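Local coordinates for CDA peptide synthetase I (PDB 5DU9), which belongs to the nonribosomal peptide synthetase family and is represented here by its condensation domain, a large two-lobed alpha/beta fold, at residues V275-H280 / A441-V446; E254-A259 / R430-L435. The protein carries 1 engineered substitution. All blocks are in the same frame, centred on the assembly; numbering follows the deposited sequence. Where two conformers were deposited one is given.

Interaction 1 of 2, residues V275-H280 / A441-V446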
loop_
_atom_site.group_PDB
_atom_site.type_symbol
_atom_site.label_atom_id
_atom_site.label_comp_id
_atom_site.label_asym_id
_atom_site.label_seq_id
_atom_site.Cartn_x
_atom_site.Cartn_y
_atom_site.Cartn_z
ATOM N N VAL A 275 -5.109 -15.771 -6.449
ATOM C CA VAL A 275 -5.173 -15.899 -4.999
ATOM C C VAL A 275 -6.447 -16.645 -4.598
ATOM O O VAL A 275 -6.407 -17.535 -3.758
ATOM C CB VAL A 275 -5.119 -14.523 -4.295
ATOM C CG1 VAL A 275 -5.251 -14.688 -2.787
ATOM C CG2 VAL A 275 -3.822 -13.808 -4.623
ATOM N N ALA A 276 -7.575 -16.292 -5.208
ATOM C CA ALA A 276 -8.836 -16.964 -4.909
ATOM C C ALA A 276 -8.743 -18.460 -5.198
ATOM O O ALA A 276 -9.180 -19.284 -4.400
ATOM C CB ALA A 276 -9.971 -16.342 -5.708
ATOM N N ALA A 277 -8.172 -18.802 -6.349
ATOM C CA ALA A 277 -8.001 -20.196 -6.739
ATOM C C ALA A 277 -7.058 -20.924 -5.786
ATOM O O ALA A 277 -7.289 -22.079 -5.428
ATOM C CB ALA A 277 -7.477 -20.278 -8.166
ATOM N N PHE A 278 -5.996 -20.237 -5.381
ATOM C CA PHE A 278 -5.026 -20.787 -4.435
ATOM C C PHE A 278 -5.679 -21.100 -3.089
ATOM O O PHE A 278 -5.471 -22.172 -2.518
ATOM C CB PHE A 278 -3.866 -19.803 -4.250
ATOM C CG PHE A 278 -2.807 -20.276 -3.293
ATOM C CD1 PHE A 278 -1.938 -21.295 -3.645
ATOM C CD2 PHE A 278 -2.667 -19.686 -2.049
ATOM C CE1 PHE A 278 -0.956 -21.726 -2.772
ATOM C CE2 PHE A 278 -1.687 -20.113 -1.168
ATOM C CZ PHE A 278 -0.833 -21.138 -1.532
ATOM N N LEU A 279 -6.472 -20.159 -2.586
ATOM C CA LEU A 279 -7.174 -20.358 -1.326
ATOM C C LEU A 279 -8.164 -21.507 -1.450
ATOM O O LEU A 279 -8.261 -22.347 -0.561
ATOM C CB LEU A 279 -7.901 -19.082 -0.898
ATOM C CG LEU A 279 -7.016 -17.888 -0.540
ATOM C CD1 LEU A 279 -7.883 -16.702 -0.151
ATOM C CD2 LEU A 279 -6.033 -18.221 0.565
ATOM N N HIS A 280 -8.897 -21.542 -2.559
ATOM C CA HIS A 280 -9.875 -22.602 -2.790
ATOM C C HIS A 280 -9.221 -23.981 -2.861
ATOM O O HIS A 280 -9.712 -24.942 -2.267
ATOM C CB HIS A 280 -10.654 -22.337 -4.081
ATOM C CG HIS A 280 -11.435 -23.520 -4.561
ATOM N ND1 HIS A 280 -12.586 -23.953 -3.941
ATOM C CD2 HIS A 280 -11.223 -24.365 -5.597
ATOM C CE1 HIS A 280 -13.053 -25.014 -4.576
ATOM N NE2 HIS A 280 -12.244 -25.286 -5.584
ATOM N N ALA A 441 -7.823 -24.422 -18.198
ATOM C CA ALA A 441 -7.683 -25.589 -17.337
ATOM C C ALA A 441 -8.655 -25.528 -16.168
ATOM O O ALA A 441 -8.978 -24.456 -15.668
ATOM C CB ALA A 441 -6.258 -25.704 -16.826
ATOM N N THR A 442 -9.110 -26.698 -15.741
ATOM C CA THR A 442 -10.005 -26.827 -14.603
ATOM C C THR A 442 -9.211 -26.657 -13.317
ATOM O O THR A 442 -8.267 -27.399 -13.068
ATOM C CB THR A 442 -10.708 -28.199 -14.609
ATOM O OG1 THR A 442 -11.348 -28.402 -15.877
ATOM C CG2 THR A 442 -11.740 -28.292 -13.497
ATOM N N VAL A 443 -9.591 -25.675 -12.507
ATOM C CA VAL A 443 -8.843 -25.352 -11.297
ATOM C C VAL A 443 -8.691 -26.558 -10.361
ATOM O O VAL A 443 -7.609 -26.775 -9.816
ATOM C CB VAL A 443 -9.507 -24.185 -10.528
ATOM C CG1 VAL A 443 -8.851 -23.963 -9.163
ATOM C CG2 VAL A 443 -9.429 -22.904 -11.350
ATOM N N ASP A 444 -9.745 -27.342 -10.163
ATOM C CA ASP A 444 -9.647 -28.438 -9.201
ATOM C C ASP A 444 -8.939 -29.665 -9.797
ATOM O O ASP A 444 -8.892 -30.719 -9.160
ATOM C CB ASP A 444 -11.039 -28.809 -8.646
ATOM C CG ASP A 444 -11.985 -29.373 -9.695
ATOM O OD1 ASP A 444 -11.534 -29.800 -10.773
ATOM O OD2 ASP A 444 -13.204 -29.409 -9.418
ATOM N N GLU A 445 -8.395 -29.528 -11.009
ATOM C CA GLU A 445 -7.535 -30.562 -11.587
ATOM C C GLU A 445 -6.079 -30.105 -11.666
ATOM O O GLU A 445 -5.186 -30.910 -11.937
ATOM C CB GLU A 445 -8.028 -30.957 -12.980
ATOM C CG GLU A 445 -9.394 -31.625 -12.988
ATOM C CD GLU A 445 -9.915 -31.867 -14.391
ATOM O OE1 GLU A 445 -9.149 -31.656 -15.354
ATOM O OE2 GLU A 445 -11.091 -32.263 -14.529
ATOM N N VAL A 446 -5.836 -28.820 -11.430
ATOM C CA VAL A 446 -4.472 -28.300 -11.437
ATOM C C VAL A 446 -3.754 -28.742 -10.166
ATOM O O VAL A 446 -4.246 -28.534 -9.057
ATOM C CB VAL A 446 -4.434 -26.758 -11.543
ATOM C CG1 VAL A 446 -2.999 -26.241 -11.480
ATOM C CG2 VAL A 446 -5.087 -26.297 -12.827
#
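Val443 turns one methyl toward the side of helix 267-283, where it meets Ala277 and His280, residues one helical turn apart. The contact joins this helix to a short 3-10 turn in the chain that follows helix 418-437, within the C-terminal half of the condensation domain. The packed side is apolar and small: CG1 of Val443 stands 4.1 Å from CB of Ala277, and the two CA atoms are 6.9 Å apart, a spacing consistent with the small side chain of Ala277. With chi1 at 172°, Val443 swings CG1 away from its own N and out to the helix, while CG2 lies beside the backbone N. Both residues of this pair are buried.

Backbone bonds keep the turn in shape and in place. Glu445 N donates to Thr442 O at 3.0 Å, closing the 3-10 turn, and Val446 N reaches Val443 O at 3.2 Å. The backbone of Val443 is also bonded to that of Glu323, and that of Ala441 to Phe325, while Val446 O accepts from Arg281 NE and so ties the turn back to helix 267-283.

The solvent side is looser, with Glu445 exposed. His280, partly exposed, makes the sparser touch. Its ND1 is taken up by Ala285 O, which should restrict rotation of the ring, and the carbon edge faces the valine: His280 CD2 lies 4.3 Å from Val443 CG1, a methyl placed near the ring plane.

Interaction 2 of 2, residues E254-A259 / R430-L435; sequences EVLGRA and RFLAEL
Val255 on helix 250-263 and Ala433 on helix 418-437 mark the nearest approach of the two backbones, with 6.9 Å between their CA atoms, beside a kink where the N atoms of Val255 and Leu256 have no bond to the preceding turn. Regular helical bonding is in place further on, as Ala259 N donates to Val255 O at 2.9 Å. The buried part of the contact is a pair of leucines whose side chains cross at about a right angle. CD2 of Leu256 sits against the fork of Leu432, 3.8 Å from its CG, with both methyls of Leu432 scarcely further from that same atom. The two residues get there by different torsions: Leu432 extends CG anti to its backbone N (chi1 174°), whereas Leu256 has CG anti to the carbonyl carbon (chi1 -67°).

This is plain helix-to-helix packing in the C-terminal half of the condensation domain, in which helix 418-437, near the end of the chain, lies against both helix 250-263 and helix 267-283. Ala436 extends the same interface by a further turn, touching Leu256 and Ala259, and Ala259 also meets Val270 of helix 267-283.

Toward the partly exposed margin the fit is thinner. Val255 points at the other helix, and its CG2 comes to 4.3 Å from Ala433 O; the alanine methyl is only slightly further, Ala433 CB lying 4.6 Å from Val255 CG1. Arg258 folds back along its own helix, and Val255 CA lies 3.6 Å above one face of its guanidinium, displaced toward the rim.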
loop_
_atom_site.group_PDB
_atom_site.type_symbol
_atom_site.label_atom_id
_atom_site.label_comp_id
_atom_site.label_asym_id
_atom_site.label_seq_id
_atom_site.Cartn_x
_atom_site.Cartn_y
_atom_site.Cartn_z
ATOM N N GLU A 254 5.828 -12.711 -17.417
ATOM C CA GLU A 254 5.191 -12.405 -18.698
ATOM C C GLU A 254 3.916 -13.214 -18.925
ATOM O O GLU A 254 2.983 -12.738 -19.572
ATOM C CB GLU A 254 6.170 -12.654 -19.850
ATOM C CG GLU A 254 7.156 -11.516 -20.067
ATOM C CD GLU A 254 8.300 -11.888 -20.998
ATOM O OE1 GLU A 254 8.339 -13.041 -21.488
ATOM O OE2 GLU A 254 9.166 -11.020 -21.240
ATOM N N VAL A 255 3.876 -14.433 -18.391
ATOM C CA VAL A 255 2.716 -15.300 -18.574
ATOM C C VAL A 255 1.439 -14.663 -18.012
ATOM O O VAL A 255 0.347 -14.918 -18.514
ATOM C CB VAL A 255 2.948 -16.686 -17.925
ATOM C CG1 VAL A 255 3.055 -16.570 -16.412
ATOM C CG2 VAL A 255 1.847 -17.663 -18.323
ATOM N N LEU A 256 1.579 -13.822 -16.988
ATOM C CA LEU A 256 0.430 -13.123 -16.420
ATOM C C LEU A 256 -0.169 -12.158 -17.437
ATOM O O LEU A 256 -1.388 -12.001 -17.519
ATOM C CB LEU A 256 0.829 -12.363 -15.155
ATOM C CG LEU A 256 1.226 -13.212 -13.949
ATOM C CD1 LEU A 256 1.770 -12.320 -12.848
ATOM C CD2 LEU A 256 0.044 -14.023 -13.443
ATOM N N GLY A 257 0.701 -11.515 -18.209
ATOM C CA GLY A 257 0.266 -10.634 -19.277
ATOM C C GLY A 257 -0.446 -11.388 -20.383
ATOM O O GLY A 257 -1.418 -10.896 -20.946
ATOM N N ARG A 258 0.036 -12.587 -20.696
ATOM C CA ARG A 258 -0.588 -13.401 -21.731
ATOM C C ARG A 258 -1.958 -13.887 -21.272
ATOM O O ARG A 258 -2.898 -13.954 -22.069
ATOM C CB ARG A 258 0.312 -14.580 -22.107
ATOM C CG ARG A 258 1.581 -14.155 -22.830
ATOM C CD ARG A 258 2.268 -15.323 -23.523
ATOM N NE ARG A 258 2.739 -16.343 -22.588
ATOM C CZ ARG A 258 3.919 -16.318 -21.971
ATOM N NH1 ARG A 258 4.760 -15.307 -22.159
ATOM N NH2 ARG A 258 4.255 -17.304 -21.150
ATOM N N ALA A 259 -2.085 -14.209 -19.986
ATOM C CA ALA A 259 -3.383 -14.618 -19.454
ATOM C C ALA A 259 -4.356 -13.448 -19.489
ATOM O O ALA A 259 -5.534 -13.619 -19.775
ATOM C CB ALA A 259 -3.241 -15.149 -18.035
ATOM N N ARG A 430 4.138 -20.399 -7.883
ATOM C CA ARG A 430 4.193 -21.548 -8.786
ATOM C C ARG A 430 2.789 -21.914 -9.275
ATOM O O ARG A 430 2.580 -22.178 -10.459
ATOM C CB ARG A 430 4.847 -22.754 -8.105
ATOM C CG ARG A 430 4.824 -24.023 -8.954
ATOM C CD ARG A 430 5.666 -25.139 -8.348
ATOM N NE ARG A 430 5.371 -25.353 -6.934
ATOM C CZ ARG A 430 5.843 -26.365 -6.212
ATOM N NH1 ARG A 430 6.635 -27.274 -6.767
ATOM N NH2 ARG A 430 5.517 -26.472 -4.931
ATOM N N PHE A 431 1.827 -21.922 -8.358
ATOM C CA PHE A 431 0.446 -22.240 -8.705
ATOM C C PHE A 431 -0.139 -21.169 -9.627
ATOM O O PHE A 431 -0.764 -21.487 -10.640
ATOM C CB PHE A 431 -0.396 -22.382 -7.433
ATOM C CG PHE A 431 -1.763 -22.976 -7.659
ATOM C CD1 PHE A 431 -1.905 -24.259 -8.165
ATOM C CD2 PHE A 431 -2.904 -22.259 -7.340
ATOM C CE1 PHE A 431 -3.166 -24.810 -8.359
ATOM C CE2 PHE A 431 -4.160 -22.806 -7.531
ATOM C CZ PHE A 431 -4.288 -24.081 -8.040
ATOM N N LEU A 432 0.077 -19.903 -9.274
ATOM C CA LEU A 432 -0.359 -18.776 -10.093
ATOM C C LEU A 432 0.154 -18.884 -11.530
ATOM O O LEU A 432 -0.600 -18.701 -12.480
ATOM C CB LEU A 432 0.111 -17.459 -9.465
ATOM C CG LEU A 432 -0.142 -16.172 -10.257
ATOM C CD1 LEU A 432 -1.630 -15.923 -10.420
ATOM C CD2 LEU A 432 0.531 -14.980 -9.588
ATOM N N ALA A 433 1.438 -19.186 -11.681
ATOM C CA ALA A 433 2.052 -19.271 -13.001
ATOM C C ALA A 433 1.468 -20.420 -13.819
ATOM O O ALA A 433 1.302 -20.303 -15.034
ATOM C CB ALA A 433 3.559 -19.430 -12.871
ATOM N N GLU A 434 1.170 -21.532 -13.153
ATOM C CA GLU A 434 0.563 -22.684 -13.811
ATOM C C GLU A 434 -0.852 -22.360 -14.299
ATOM O O GLU A 434 -1.243 -22.736 -15.406
ATOM C CB GLU A 434 0.529 -23.881 -12.860
ATOM C CG GLU A 434 0.071 -25.184 -13.500
ATOM C CD GLU A 434 1.097 -25.766 -14.457
ATOM O OE1 GLU A 434 2.298 -25.454 -14.313
ATOM O OE2 GLU A 434 0.699 -26.537 -15.356
ATOM N N LEU A 435 -1.620 -21.668 -13.466
ATOM C CA LEU A 435 -2.965 -21.246 -13.835
ATOM C C LEU A 435 -2.925 -20.308 -15.034
ATOM O O LEU A 435 -3.671 -20.477 -16.000
ATOM C CB LEU A 435 -3.655 -20.546 -12.661
ATOM C CG LEU A 435 -4.018 -21.425 -11.465
ATOM C CD1 LEU A 435 -4.433 -20.557 -10.287
ATOM C CD2 LEU A 435 -5.124 -22.399 -11.829
#

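Overall arrangement
Followed from the N terminus, the chain passes through helix 250-263 and then helix 267-283, which carry the first segments of interactions 2 and 1. About 170 residues after 254-259 it reaches 430-435, where interaction 2 closes its loop, and the turn at 441-446 then closes that of interaction 1. The segments alternate, so the two loops cross. Their centres lie 13 Å apart and the contacts touch directly: Leu435 CD1 is 3.7 Å from Ala277 CB, and Val446 CG1 packs on Phe431 CE1. Together they tie two helices consecutive in the chain to the C-terminal helix and to the turn that follows it.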